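Local atomic coordinates of possible thiamine biosynthesis enzyme (Candida albicans, PDB entry 2X7Q), a protein that is of unknown function but has the generic periplasmic binding protein fold and may bind a small solute, perhaps one linked to thiamine biosynthesis. Residues A[40-45]-A[223-228]; A[87-92]-A[210-215]; A[160-165]-A[172-177]; A[178-183]-A[248-253]. The protein carries 1 engineered substitution. One frame throughout, in Å; residues are numbered along the deposited sequence.

Contact 1. Residues A[40-45]-A[223-228]; sequences KAHDLS and IDAVNQ
His42 carries this contact, lying against Ala225, Asp224 and Gln228 on helix 216-235. Its CB leaves the backbone toward that helix. CG stands beside the backbone N (chi1 -79°), and this turns the ring onto the helix surface. One face of the imidazole lies over Ala225 N, which is 4.1 Å above the ring plane and offset toward the rim. Along the ring, ND1 comes to 4.0 Å from Ala225 CB. Its hydrogen bond goes to Tyr38 O in the same chain, so ND1 is the donor there. CE1 comes next and has the closest approach, 3.2 Å to Gln228 OE1. The amide sits at the ring edge, its plane steeply tilted from the imidazole (80°). NE2 lies 3.8 Å from Asp224 CB, approached obliquely. Just after His42, the chain leaves helix 38-41 through a Schellman motif with Asp43 at positive phi. Leu44 then turns its side chain onto Val218 and Asn221 of the same long helix. No hydrogen bond joins the two segments. The Asp224 carboxylate pairs with Lys220, and its OD2 stays 4.9 Å from His42 NE2. The contact thus rests on van der Waals packing and one short carbon-to-oxygen approach. The carboxylate could still favour positive charge on the imidazole, although Lys220 would offset part of that effect.

Contact 2. Residues A[87-92]-A[210-215]; sequences NIHVLD and DSLQAK
His89 and Leu212 mark the closest backbone approach, with their CA atoms 8.1 Å apart where strand 88-95 passes the short helix 209-214. Leu212 fills the gap. Its CG stands anti to the backbone N (chi1 -178°), which carries both methyl groups out toward the strand. The two methyls have separate partners. CD2 sits over one face of the His89 ring in a CH-pi contact, 3.9 Å from the ring centroid and 18° off the normal. It is shifted toward the CG and CD2 side of the imidazole, and His89 CG is 3.8 Å from Leu212 CD2. The two side chains cross at about a right angle. CD1 points to the other strand residue, and Leu91 CD2 lies 4.1 Å from Leu212 CD1. These two leucines run past each other in opposite directions. Thr207 of strand 203-208 touches all three side chains. No hydrogen bond crosses between the segments. Backbone hydrogen bonds to strand 203-208 hold the strand: His89 pairs with Thr207, and Leu91 and Asp92 both face Val205 in a classic beta bulge. Strand 88-95 is the outermost strand of a mixed five-stranded sheet, and Val90 also bonds through its backbone to Asn306 and Lys308. A helix that follows its antiparallel neighbour and packs back against that strand gives an alpha/beta layer, in keeping with a lobe of the periplasmic binding protein fold.

Contact 3. Residues A[160-165]-A[172-177]; sequences DSVNLK and DAFMWE
Asp172 OD1 is gripped by two arginines, Arg120 and Arg109, in salt bridges, while the backbone of Asp172 rests against Val162. Arg109 also donates from NH1 to Val162 O. One guanidinium group therefore ties the end of helix 155-162 to the start of strand 173-177. Between these anchors the contact is apolar. Val162 CG1 lies 4.1 Å from Asp172 C and 3.7 Å from Ala173 CA, so one methyl spans two residues of backbone. The same methyl meets the Phe174 ring at its edge, near the ring plane, with CG1 at 3.5 Å from CD1. The second methyl follows along that edge, and Val162 CG2 is 3.7 Å from Phe174 CE1. The ring reaches this place because its CG sits between the backbone N and the carbonyl carbon (chi1 69°). That torsion lifts the phenyl off the strand toward the helix, where Phe155, Leu158 and Arg159 also touch it. The helix ends just past Val162 in a Schellman motif. Leu164 takes positive phi there, and Lys165 N bonds back to Asp160 O at 2.9 Å. Ser161 OG is held by Glu169 O and Ser171 OG from the connecting loop. All four touching residues are buried. The Asp172 carboxylate would be costly to bury alone, and the two arginines probably keep it ionised. Polar bonds thus fix the helix end and strand start, while the valine and phenylalanine fill the space between.

Contact 4. Residues A[178-183]-A[248-253]; sequences YFTSKK and LDYSAE
Tyr250 and Thr180 meet through their hydroxyls: Tyr250 OH donates to Thr180 OG1 at 3.0 Å. Thr180 OG1 also bonds Glu177 OE1, and since the phenol is the donor on one side, the threonine can give its own proton to the carboxylate. The two hydroxyls thus form a short hydrogen-bonded chain that ends on the Glu177 carboxylate. The OG1 atom comes in near the plane of the tyrosine ring, at its edge. Phe179 O lies along the same edge, 3.6 Å from Tyr250 CD1. The ring also meets that of His25 at about 40° between planes. A second polar link lies closer to solvent. Lys183 NZ forms a salt bridge with Asp249 OD1 at 3.0 Å, and OD1 accepts with its syn lone pair. CG of Lys183 lies anti to the backbone N (chi1 168°), and the chain runs extended beyond it; its CD passes 3.4 Å from Asp249 OD2. That second oxygen takes a bond from water 1 at 2.7 Å. The water is also 2.7 Å from Thr180 O, but more acceptors surround it than it has protons, so these bonds may be shared in time. Asp249 sits at the centre of an inverse gamma turn, with a weak bond from Tyr250 N to Leu248 O. Ser251 then caps helix 252-259 through Asp254 N. Helix 178-186 follows a strand of one five-stranded sheet, whereas His25 follows a strand of the other. A glycerol, probably from crystallisation, lies near Phe179 and bonds to Glu177. The arrangement is consistent with the inter-lobe cleft of a periplasmic binding protein.

How the contacts relate
From the N terminus, 40-45 opens contact 1 and 87-92 opens contact 2. Contact 3 then closes a tight loop of six residues, nested inside both, and joins helix 155-162 to strand 173-177 of the second sheet. Contact 4 opens directly afterwards at 178-183, where Trp176 CB touches Ser181 OG at 3.4 Å. Residues 210-215 close contact 2, setting helix 209-214 against strand 88-95 of the first sheet. It lies inside the loop of contact 1, which 223-228 closes by joining the turn after helix 38-41 to helix 216-235. Contact 4 closes last, at 248-253, joining helix 178-186 to the turn before helix 252-259, and so crosses contacts 1 and 2.

Contact 1. Residues A[40-45]-A[223-228]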
loop_
_atom_site.group_PDB
_atom_site.type_symbol
_atom_site.label_atom_id
_atom_site.label_comp_id
_atom_site.label_asym_id
_atom_site.label_seq_id
_atom_site.Cartn_x
_atom_site.Cartn_y
_atom_site.Cartn_z
ATOM N N LYS A 40 -20.979 1.407 -12.861
ATOM C CA LYS A 40 -22.306 1.062 -13.361
ATOM C C LYS A 40 -22.292 0.823 -14.869
ATOM O O LYS A 40 -23.023 -0.023 -15.377
ATOM C CB LYS A 40 -23.316 2.155 -13.001
ATOM C CG LYS A 40 -23.870 2.038 -11.595
ATOM C CD LYS A 40 -23.751 3.343 -10.828
ATOM C CE LYS A 40 -24.353 3.207 -9.433
ATOM N NZ LYS A 40 -24.156 4.440 -8.620
ATOM N N ALA A 41 -21.443 1.564 -15.573
ATOM C CA ALA A 41 -21.315 1.425 -17.018
ATOM C C ALA A 41 -20.849 0.022 -17.392
ATOM O O ALA A 41 -21.146 -0.471 -18.479
ATOM C CB ALA A 41 -20.360 2.469 -17.567
ATOM N N HIS A 42 -20.113 -0.612 -16.484
ATOM C CA HIS A 42 -19.618 -1.966 -16.702
ATOM C C HIS A 42 -20.544 -3.001 -16.073
ATOM O O HIS A 42 -20.148 -4.145 -15.849
ATOM C CB HIS A 42 -18.200 -2.116 -16.145
ATOM C CG HIS A 42 -17.137 -1.540 -17.029
ATOM N ND1 HIS A 42 -16.796 -0.205 -17.012
ATOM C CD2 HIS A 42 -16.336 -2.122 -17.952
ATOM C CE1 HIS A 42 -15.832 0.011 -17.889
ATOM N NE2 HIS A 42 -15.535 -1.134 -18.472
ATOM N N ASP A 43 -21.779 -2.595 -15.797
ATOM C CA ASP A 43 -22.778 -3.486 -15.213
ATOM C C ASP A 43 -22.320 -4.021 -13.859
ATOM O O ASP A 43 -22.549 -5.184 -13.529
ATOM C CB ASP A 43 -23.083 -4.649 -16.161
ATOM C CG ASP A 43 -23.541 -4.182 -17.525
ATOM O OD1 ASP A 43 -24.556 -3.464 -17.599
ATOM O OD2 ASP A 43 -22.884 -4.529 -18.526
ATOM N N LEU A 44 -21.676 -3.161 -13.077
ATOM C CA LEU A 44 -21.131 -3.558 -11.785
ATOM C C LEU A 44 -21.878 -2.899 -10.629
ATOM O O LEU A 44 -22.413 -1.799 -10.771
ATOM C CB LEU A 44 -19.644 -3.203 -11.701
ATOM C CG LEU A 44 -18.682 -3.878 -12.679
ATOM C CD1 LEU A 44 -17.312 -3.218 -12.614
ATOM C CD2 LEU A 44 -18.575 -5.368 -12.397
ATOM N N SER A 45 -21.914 -3.583 -9.491
ATOM C CA SER A 45 -22.446 -3.013 -8.259
ATOM C C SER A 45 -21.388 -3.121 -7.170
ATOM O O SER A 45 -21.235 -4.168 -6.539
ATOM C CB SER A 45 -23.727 -3.740 -7.841
ATOM O OG SER A 45 -23.490 -5.124 -7.617
ATOM N N ILE A 223 -11.531 -4.007 -12.828
ATOM C CA ILE A 223 -10.201 -3.552 -13.215
ATOM C C ILE A 223 -10.277 -2.611 -14.412
ATOM O O ILE A 223 -9.590 -1.590 -14.452
ATOM C CB ILE A 223 -9.274 -4.737 -13.548
ATOM C CG1 ILE A 223 -9.081 -5.624 -12.316
ATOM C CG2 ILE A 223 -7.935 -4.237 -14.057
ATOM C CD1 ILE A 223 -8.155 -6.800 -12.547
ATOM N N ASP A 224 -11.117 -2.956 -15.382
ATOM C CA ASP A 224 -11.317 -2.110 -16.554
ATOM C C ASP A 224 -11.895 -0.755 -16.148
ATOM O O ASP A 224 -11.529 0.276 -16.706
ATOM C CB ASP A 224 -12.233 -2.795 -17.569
ATOM C CG ASP A 224 -11.578 -3.990 -18.230
ATOM O OD1 ASP A 224 -10.345 -4.132 -18.114
ATOM O OD2 ASP A 224 -12.291 -4.782 -18.878
ATOM N N ALA A 225 -12.795 -0.764 -15.171
ATOM C CA ALA A 225 -13.394 0.469 -14.670
ATOM C C ALA A 225 -12.336 1.320 -13.975
ATOM O O ALA A 225 -12.325 2.542 -14.106
ATOM C CB ALA A 225 -14.537 0.156 -13.720
ATOM N N VAL A 226 -11.452 0.663 -13.229
ATOM C CA VAL A 226 -10.346 1.344 -12.568
ATOM C C VAL A 226 -9.404 1.958 -13.599
ATOM O O VAL A 226 -8.865 3.041 -13.389
ATOM C CB VAL A 226 -9.558 0.385 -11.653
ATOM C CG1 VAL A 226 -8.319 1.069 -11.102
ATOM C CG2 VAL A 226 -10.445 -0.120 -10.524
ATOM N N ASN A 227 -9.221 1.265 -14.719
ATOM C CA ASN A 227 -8.381 1.767 -15.800
ATOM C C ASN A 227 -8.903 3.096 -16.332
ATOM O O ASN A 227 -8.130 4.006 -16.624
ATOM C CB ASN A 227 -8.298 0.744 -16.938
ATOM C CG ASN A 227 -7.338 1.166 -18.034
ATOM O OD1 ASN A 227 -7.509 2.211 -18.664
ATOM N ND2 ASN A 227 -6.317 0.351 -18.265
ATOM N N GLN A 228 -10.222 3.197 -16.462
ATOM C CA GLN A 228 -10.856 4.430 -16.910
ATOM C C GLN A 228 -10.781 5.493 -15.820
ATOM O O GLN A 228 -10.623 6.677 -16.108
ATOM C CB GLN A 228 -12.314 4.175 -17.302
ATOM C CG GLN A 228 -12.486 3.402 -18.601
ATOM C CD GLN A 228 -13.937 3.268 -19.015
ATOM O OE1 GLN A 228 -14.813 3.046 -18.181
ATOM N NE2 GLN A 228 -14.199 3.401 -20.310
#

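Contact 2. Residues A[87-92]-A[210-215]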
loop_
_atom_site.group_PDB
_atom_site.type_symbol
_atom_site.label_atom_id
_atom_site.label_comp_id
_atom_site.label_asym_id
_atom_site.label_seq_id
_atom_site.Cartn_x
_atom_site.Cartn_y
_atom_site.Cartn_z
ATOM N N ASN A 87 -4.155 -18.496 -0.360
ATOM C CA ASN A 87 -5.495 -18.023 -0.685
ATOM C C ASN A 87 -5.525 -16.533 -1.007
ATOM O O ASN A 87 -6.592 -15.927 -1.094
ATOM C CB ASN A 87 -6.476 -18.362 0.439
ATOM C CG ASN A 87 -6.766 -19.849 0.526
ATOM O OD1 ASN A 87 -6.804 -20.545 -0.490
ATOM N ND2 ASN A 87 -6.969 -20.344 1.740
ATOM N N ILE A 88 -4.343 -15.953 -1.189
ATOM C CA ILE A 88 -4.224 -14.559 -1.599
ATOM C C ILE A 88 -3.628 -14.477 -3.000
ATOM O O ILE A 88 -2.600 -15.093 -3.283
ATOM C CB ILE A 88 -3.342 -13.753 -0.626
ATOM C CG1 ILE A 88 -4.027 -13.632 0.737
ATOM C CG2 ILE A 88 -3.055 -12.372 -1.189
ATOM C CD1 ILE A 88 -5.317 -12.842 0.702
ATOM N N HIS A 89 -4.281 -13.717 -3.874
ATOM C CA HIS A 89 -3.830 -13.584 -5.255
ATOM C C HIS A 89 -3.595 -12.129 -5.649
ATOM O O HIS A 89 -4.477 -11.283 -5.498
ATOM C CB HIS A 89 -4.840 -14.223 -6.212
ATOM C CG HIS A 89 -4.846 -15.719 -6.175
ATOM N ND1 HIS A 89 -5.532 -16.439 -5.218
ATOM C CD2 HIS A 89 -4.258 -16.634 -6.980
ATOM C CE1 HIS A 89 -5.362 -17.729 -5.436
ATOM N NE2 HIS A 89 -4.592 -17.876 -6.499
ATOM N N VAL A 90 -2.398 -11.848 -6.156
ATOM C CA VAL A 90 -2.083 -10.529 -6.689
ATOM C C VAL A 90 -2.431 -10.483 -8.172
ATOM O O VAL A 90 -1.765 -11.116 -8.994
ATOM C CB VAL A 90 -0.594 -10.179 -6.504
ATOM C CG1 VAL A 90 -0.284 -8.828 -7.131
ATOM C CG2 VAL A 90 -0.227 -10.184 -5.027
ATOM N N LEU A 91 -3.472 -9.730 -8.507
ATOM C CA LEU A 91 -4.001 -9.706 -9.867
ATOM C C LEU A 91 -3.242 -8.762 -10.794
ATOM O O LEU A 91 -2.853 -9.145 -11.898
ATOM C CB LEU A 91 -5.486 -9.338 -9.851
ATOM C CG LEU A 91 -6.398 -10.286 -9.073
ATOM C CD1 LEU A 91 -7.823 -9.763 -9.055
ATOM C CD2 LEU A 91 -6.342 -11.684 -9.667
ATOM N N ASP A 92 -3.038 -7.526 -10.347
ATOM C CA ASP A 92 -2.396 -6.518 -11.182
ATOM C C ASP A 92 -1.813 -5.385 -10.341
ATOM O O ASP A 92 -2.001 -5.341 -9.127
ATOM C CB ASP A 92 -3.396 -5.963 -12.199
ATOM C CG ASP A 92 -2.736 -5.525 -13.492
ATOM O OD1 ASP A 92 -3.435 -5.465 -14.526
ATOM O OD2 ASP A 92 -1.518 -5.251 -13.480
ATOM N N ASP A 210 -11.470 -17.644 -3.135
ATOM C CA ASP A 210 -12.918 -17.751 -3.245
ATOM C C ASP A 210 -13.456 -16.846 -4.349
ATOM O O ASP A 210 -14.093 -17.310 -5.294
ATOM C CB ASP A 210 -13.583 -17.391 -1.913
ATOM C CG ASP A 210 -13.318 -18.418 -0.831
ATOM O OD1 ASP A 210 -14.258 -19.157 -0.473
ATOM O OD2 ASP A 210 -12.170 -18.488 -0.343
ATOM N N SER A 211 -13.190 -15.550 -4.220
ATOM C CA SER A 211 -13.699 -14.556 -5.156
ATOM C C SER A 211 -13.154 -14.743 -6.570
ATOM O O SER A 211 -13.843 -14.460 -7.549
ATOM C CB SER A 211 -13.385 -13.143 -4.657
ATOM O OG SER A 211 -13.977 -12.903 -3.394
ATOM N N LEU A 212 -11.919 -15.220 -6.676
ATOM C CA LEU A 212 -11.278 -15.367 -7.980
ATOM C C LEU A 212 -11.954 -16.427 -8.846
ATOM O O LEU A 212 -12.010 -16.294 -10.068
ATOM C CB LEU A 212 -9.785 -15.676 -7.823
ATOM C CG LEU A 212 -8.983 -15.798 -9.123
ATOM C CD1 LEU A 212 -9.207 -14.585 -10.015
ATOM C CD2 LEU A 212 -7.502 -15.990 -8.834
ATOM N N GLN A 213 -12.473 -17.475 -8.212
ATOM C CA GLN A 213 -13.120 -18.564 -8.942
ATOM C C GLN A 213 -14.634 -18.396 -8.993
ATOM O O GLN A 213 -15.313 -19.045 -9.787
ATOM C CB GLN A 213 -12.761 -19.926 -8.334
ATOM C CG GLN A 213 -13.411 -20.214 -6.982
ATOM C CD GLN A 213 -13.276 -21.673 -6.579
ATOM O OE1 GLN A 213 -13.595 -22.575 -7.354
ATOM N NE2 GLN A 213 -12.815 -21.909 -5.358
ATOM N N ALA A 214 -15.155 -17.524 -8.138
ATOM C CA ALA A 214 -16.596 -17.319 -8.038
ATOM C C ALA A 214 -17.037 -16.049 -8.758
ATOM O O ALA A 214 -18.144 -15.980 -9.290
ATOM C CB ALA A 214 -17.023 -17.276 -6.578
ATOM N N LYS A 215 -16.165 -15.047 -8.766
ATOM C CA LYS A 215 -16.497 -13.746 -9.330
ATOM C C LYS A 215 -15.400 -13.237 -10.259
ATOM O O LYS A 215 -14.992 -12.082 -10.167
ATOM C CB LYS A 215 -16.741 -12.735 -8.207
ATOM C CG LYS A 215 -17.807 -13.160 -7.205
ATOM C CD LYS A 215 -17.992 -12.112 -6.114
ATOM C CE LYS A 215 -19.030 -12.552 -5.094
ATOM N NZ LYS A 215 -19.239 -11.529 -4.037
#

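Contact 3. Residues A[160-165]-A[172-177]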
loop_
_atom_site.group_PDB
_atom_site.type_symbol
_atom_site.label_atom_id
_atom_site.label_comp_id
_atom_site.label_asym_id
_atom_site.label_seq_id
_atom_site.Cartn_x
_atom_site.Cartn_y
_atom_site.Cartn_z
ATOM N N ASP A 160 2.870 10.926 19.024
ATOM C CA ASP A 160 2.954 11.152 20.463
ATOM C C ASP A 160 4.094 10.338 21.071
ATOM O O ASP A 160 4.767 10.786 21.999
ATOM C CB ASP A 160 1.633 10.794 21.145
ATOM C CG ASP A 160 0.512 11.743 20.778
ATOM O OD1 ASP A 160 0.792 12.784 20.147
ATOM O OD2 ASP A 160 -0.652 11.455 21.127
ATOM N N SER A 161 4.311 9.141 20.537
ATOM C CA SER A 161 5.356 8.254 21.038
ATOM C C SER A 161 6.750 8.846 20.865
ATOM O O SER A 161 7.530 8.899 21.815
ATOM C CB SER A 161 5.277 6.899 20.340
ATOM O OG SER A 161 6.319 6.048 20.769
ATOM N N VAL A 162 7.057 9.292 19.651
ATOM C CA VAL A 162 8.364 9.870 19.363
ATOM C C VAL A 162 8.555 11.196 20.091
ATOM O O VAL A 162 9.676 11.682 20.234
ATOM C CB VAL A 162 8.583 10.067 17.851
ATOM C CG1 VAL A 162 8.685 8.721 17.151
ATOM C CG2 VAL A 162 7.466 10.906 17.254
ATOM N N ASN A 163 7.450 11.778 20.546
ATOM C CA ASN A 163 7.501 12.993 21.348
ATOM C C ASN A 163 7.503 12.670 22.839
ATOM O O ASN A 163 7.451 13.567 23.679
ATOM C CB ASN A 163 6.333 13.920 21.002
ATOM C CG ASN A 163 6.581 14.717 19.738
ATOM O OD1 ASN A 163 7.619 15.361 19.591
ATOM N ND2 ASN A 163 5.626 14.679 18.819
ATOM N N LEU A 164 7.557 11.379 23.153
ATOM C CA LEU A 164 7.610 10.914 24.534
ATOM C C LEU A 164 6.459 11.476 25.359
ATOM O O LEU A 164 6.655 11.922 26.490
ATOM C CB LEU A 164 8.952 11.282 25.168
ATOM C CG LEU A 164 10.196 10.788 24.426
ATOM C CD1 LEU A 164 11.462 11.204 25.168
ATOM C CD2 LEU A 164 10.151 9.281 24.243
ATOM N N LYS A 165 5.261 11.447 24.787
ATOM C CA LYS A 165 4.071 11.936 25.472
ATOM C C LYS A 165 3.561 10.898 26.465
ATOM O O LYS A 165 3.860 9.708 26.344
ATOM C CB LYS A 165 2.976 12.271 24.458
ATOM C CG LYS A 165 3.419 13.215 23.354
ATOM C CD LYS A 165 3.735 14.599 23.890
ATOM C CE LYS A 165 2.483 15.289 24.403
ATOM N NZ LYS A 165 1.464 15.447 23.328
ATOM N N ASP A 172 12.010 6.028 19.331
ATOM C CA ASP A 172 13.032 6.896 18.766
ATOM C C ASP A 172 12.596 7.445 17.413
ATOM O O ASP A 172 12.904 8.587 17.066
ATOM C CB ASP A 172 14.364 6.151 18.633
ATOM C CG ASP A 172 15.015 5.873 19.972
ATOM O OD1 ASP A 172 14.652 6.539 20.961
ATOM O OD2 ASP A 172 15.894 4.988 20.033
ATOM N N ALA A 173 11.868 6.630 16.657
ATOM C CA ALA A 173 11.400 7.032 15.336
ATOM C C ALA A 173 10.365 6.062 14.771
ATOM O O ALA A 173 10.248 4.925 15.228
ATOM C CB ALA A 173 12.570 7.166 14.375
ATOM N N PHE A 174 9.617 6.530 13.777
ATOM C CA PHE A 174 8.655 5.697 13.066
ATOM C C PHE A 174 8.678 6.066 11.587
ATOM O O PHE A 174 9.197 7.116 11.213
ATOM C CB PHE A 174 7.249 5.879 13.644
ATOM C CG PHE A 174 6.648 7.231 13.373
ATOM C CD1 PHE A 174 6.888 8.295 14.227
ATOM C CD2 PHE A 174 5.835 7.434 12.269
ATOM C CE1 PHE A 174 6.333 9.539 13.983
ATOM C CE2 PHE A 174 5.279 8.673 12.020
ATOM C CZ PHE A 174 5.528 9.727 12.876
HETATM N N MSE A 175 8.119 5.204 10.746
HETATM C CA MSE A 175 8.111 5.455 9.311
HETATM C C MSE A 175 6.683 5.555 8.777
HETATM O O MSE A 175 5.827 4.724 9.093
HETATM C CB MSE A 175 8.886 4.361 8.573
HETATM C CG MSE A 175 10.322 4.214 9.029
HETATM SE SE MSE A 175 11.281 2.809 8.096
HETATM C CE MSE A 175 11.046 3.443 6.279
ATOM N N TRP A 176 6.432 6.578 7.967
ATOM C CA TRP A 176 5.099 6.813 7.428
ATOM C C TRP A 176 5.204 7.506 6.075
ATOM O O TRP A 176 6.205 8.159 5.782
ATOM C CB TRP A 176 4.285 7.666 8.403
ATOM C CG TRP A 176 2.818 7.366 8.392
ATOM C CD1 TRP A 176 1.828 8.128 7.846
ATOM C CD2 TRP A 176 2.174 6.214 8.957
ATOM N NE1 TRP A 176 0.607 7.525 8.038
ATOM C CE2 TRP A 176 0.793 6.353 8.713
ATOM C CE3 TRP A 176 2.634 5.087 9.642
ATOM C CZ2 TRP A 176 -0.133 5.398 9.136
ATOM C CZ3 TRP A 176 1.711 4.143 10.058
ATOM C CH2 TRP A 176 0.344 4.304 9.804
ATOM N N GLU A 177 4.174 7.356 5.249
ATOM C CA GLU A 177 4.171 7.967 3.925
ATOM C C GLU A 177 4.483 9.458 4.031
ATOM O O GLU A 177 3.931 10.157 4.880
ATOM C CB GLU A 177 2.829 7.734 3.227
ATOM C CG GLU A 177 2.833 8.062 1.742
ATOM C CD GLU A 177 2.734 9.551 1.474
ATOM O OE1 GLU A 177 1.785 10.185 1.983
ATOM O OE2 GLU A 177 3.606 10.086 0.757
#

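Contact 4. Residues A[178-183]-A[248-253]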
loop_
_atom_site.group_PDB
_atom_site.type_symbol
_atom_site.label_atom_id
_atom_site.label_comp_id
_atom_site.label_asym_id
_atom_site.label_seq_id
_atom_site.Cartn_x
_atom_site.Cartn_y
_atom_site.Cartn_z
ATOM N N TYR A 178 5.378 9.933 3.170
ATOM C CA TYR A 178 5.882 11.303 3.250
ATOM C C TYR A 178 4.793 12.372 3.251
ATOM O O TYR A 178 4.653 13.117 4.220
ATOM C CB TYR A 178 6.879 11.583 2.121
ATOM C CG TYR A 178 7.306 13.031 2.038
ATOM C CD1 TYR A 178 8.146 13.584 2.998
ATOM C CD2 TYR A 178 6.871 13.846 1.000
ATOM C CE1 TYR A 178 8.537 14.906 2.929
ATOM C CE2 TYR A 178 7.258 15.171 0.924
ATOM C CZ TYR A 178 8.090 15.696 1.892
ATOM O OH TYR A 178 8.479 17.017 1.822
ATOM N N PHE A 179 4.039 12.459 2.161
ATOM C CA PHE A 179 3.046 13.520 2.008
ATOM C C PHE A 179 1.970 13.482 3.086
ATOM O O PHE A 179 1.304 14.483 3.341
ATOM C CB PHE A 179 2.418 13.485 0.614
ATOM C CG PHE A 179 3.363 13.884 -0.483
ATOM C CD1 PHE A 179 3.596 15.221 -0.761
ATOM C CD2 PHE A 179 4.021 12.924 -1.234
ATOM C CE1 PHE A 179 4.467 15.591 -1.768
ATOM C CE2 PHE A 179 4.894 13.287 -2.241
ATOM C CZ PHE A 179 5.117 14.622 -2.510
ATOM N N THR A 180 1.804 12.325 3.716
ATOM C CA THR A 180 0.855 12.185 4.811
ATOM C C THR A 180 1.453 12.749 6.097
ATOM O O THR A 180 0.734 13.205 6.984
ATOM C CB THR A 180 0.458 10.709 5.026
ATOM O OG1 THR A 180 -0.118 10.185 3.822
ATOM C CG2 THR A 180 -0.549 10.582 6.158
ATOM N N SER A 181 2.780 12.722 6.178
ATOM C CA SER A 181 3.498 13.201 7.353
ATOM C C SER A 181 3.933 14.653 7.188
ATOM O O SER A 181 4.294 15.315 8.161
ATOM C CB SER A 181 4.731 12.331 7.607
ATOM O OG SER A 181 4.392 10.959 7.707
ATOM N N LYS A 182 3.899 15.140 5.953
ATOM C CA LYS A 182 4.391 16.476 5.643
ATOM C C LYS A 182 3.686 17.549 6.465
ATOM O O LYS A 182 4.318 18.498 6.926
ATOM C CB LYS A 182 4.249 16.765 4.148
ATOM C CG LYS A 182 4.941 18.040 3.695
ATOM C CD LYS A 182 4.890 18.190 2.185
ATOM C CE LYS A 182 5.734 19.362 1.719
ATOM N NZ LYS A 182 5.274 20.652 2.293
ATOM N N LYS A 183 2.378 17.391 6.646
ATOM C CA LYS A 183 1.595 18.334 7.436
ATOM C C LYS A 183 2.202 18.548 8.819
ATOM O O LYS A 183 2.230 19.667 9.328
ATOM C CB LYS A 183 0.151 17.850 7.582
ATOM C CG LYS A 183 -0.652 18.623 8.623
ATOM C CD LYS A 183 -2.025 18.000 8.840
ATOM C CE LYS A 183 -2.799 18.710 9.939
ATOM N NZ LYS A 183 -4.149 18.125 10.147
ATOM N N LEU A 248 -9.569 14.691 2.254
ATOM C CA LEU A 248 -8.505 13.981 2.956
ATOM C C LEU A 248 -7.562 14.955 3.660
ATOM O O LEU A 248 -7.577 16.155 3.380
ATOM C CB LEU A 248 -7.733 13.089 1.984
ATOM C CG LEU A 248 -8.589 12.106 1.179
ATOM C CD1 LEU A 248 -7.746 11.352 0.160
ATOM C CD2 LEU A 248 -9.318 11.138 2.100
ATOM N N ASP A 249 -6.750 14.435 4.575
ATOM C CA ASP A 249 -5.854 15.273 5.363
ATOM C C ASP A 249 -4.618 15.687 4.574
ATOM O O ASP A 249 -3.491 15.337 4.933
ATOM C CB ASP A 249 -5.434 14.563 6.650
ATOM C CG ASP A 249 -4.746 15.494 7.629
ATOM O OD1 ASP A 249 -5.274 16.599 7.867
ATOM O OD2 ASP A 249 -3.683 15.124 8.167
ATOM N N TYR A 250 -4.834 16.435 3.498
ATOM C CA TYR A 250 -3.740 16.970 2.702
ATOM C C TYR A 250 -4.084 18.383 2.264
ATOM O O TYR A 250 -5.211 18.650 1.851
ATOM C CB TYR A 250 -3.489 16.106 1.465
ATOM C CG TYR A 250 -3.287 14.635 1.752
ATOM C CD1 TYR A 250 -2.017 14.119 1.978
ATOM C CD2 TYR A 250 -4.365 13.759 1.783
ATOM C CE1 TYR A 250 -1.828 12.773 2.234
ATOM C CE2 TYR A 250 -4.185 12.412 2.037
ATOM C CZ TYR A 250 -2.915 11.926 2.262
ATOM O OH TYR A 250 -2.735 10.587 2.516
ATOM N N SER A 251 -3.122 19.291 2.361
ATOM C CA SER A 251 -3.323 20.642 1.856
ATOM C C SER A 251 -3.323 20.613 0.334
ATOM O O SER A 251 -2.827 19.663 -0.272
ATOM C CB SER A 251 -2.238 21.585 2.368
ATOM O OG SER A 251 -0.969 21.237 1.854
ATOM N N ALA A 252 -3.887 21.647 -0.279
ATOM C CA ALA A 252 -3.937 21.735 -1.731
ATOM C C ALA A 252 -2.532 21.757 -2.322
ATOM O O ALA A 252 -2.283 21.161 -3.370
ATOM C CB ALA A 252 -4.717 22.968 -2.160
ATOM N N GLU A 253 -1.617 22.446 -1.646
ATOM C CA GLU A 253 -0.233 22.519 -2.101
ATOM C C GLU A 253 0.468 21.167 -2.001
ATOM O O GLU A 253 1.126 20.734 -2.948
ATOM C CB GLU A 253 0.550 23.579 -1.322
ATOM C CG GLU A 253 0.170 25.012 -1.657
ATOM C CD GLU A 253 -0.787 25.621 -0.646
ATOM O OE1 GLU A 253 -0.850 25.117 0.497
ATOM O OE2 GLU A 253 -1.479 26.601 -0.997
HETATM O O HOH W 1 -1.910 13.643 6.695
#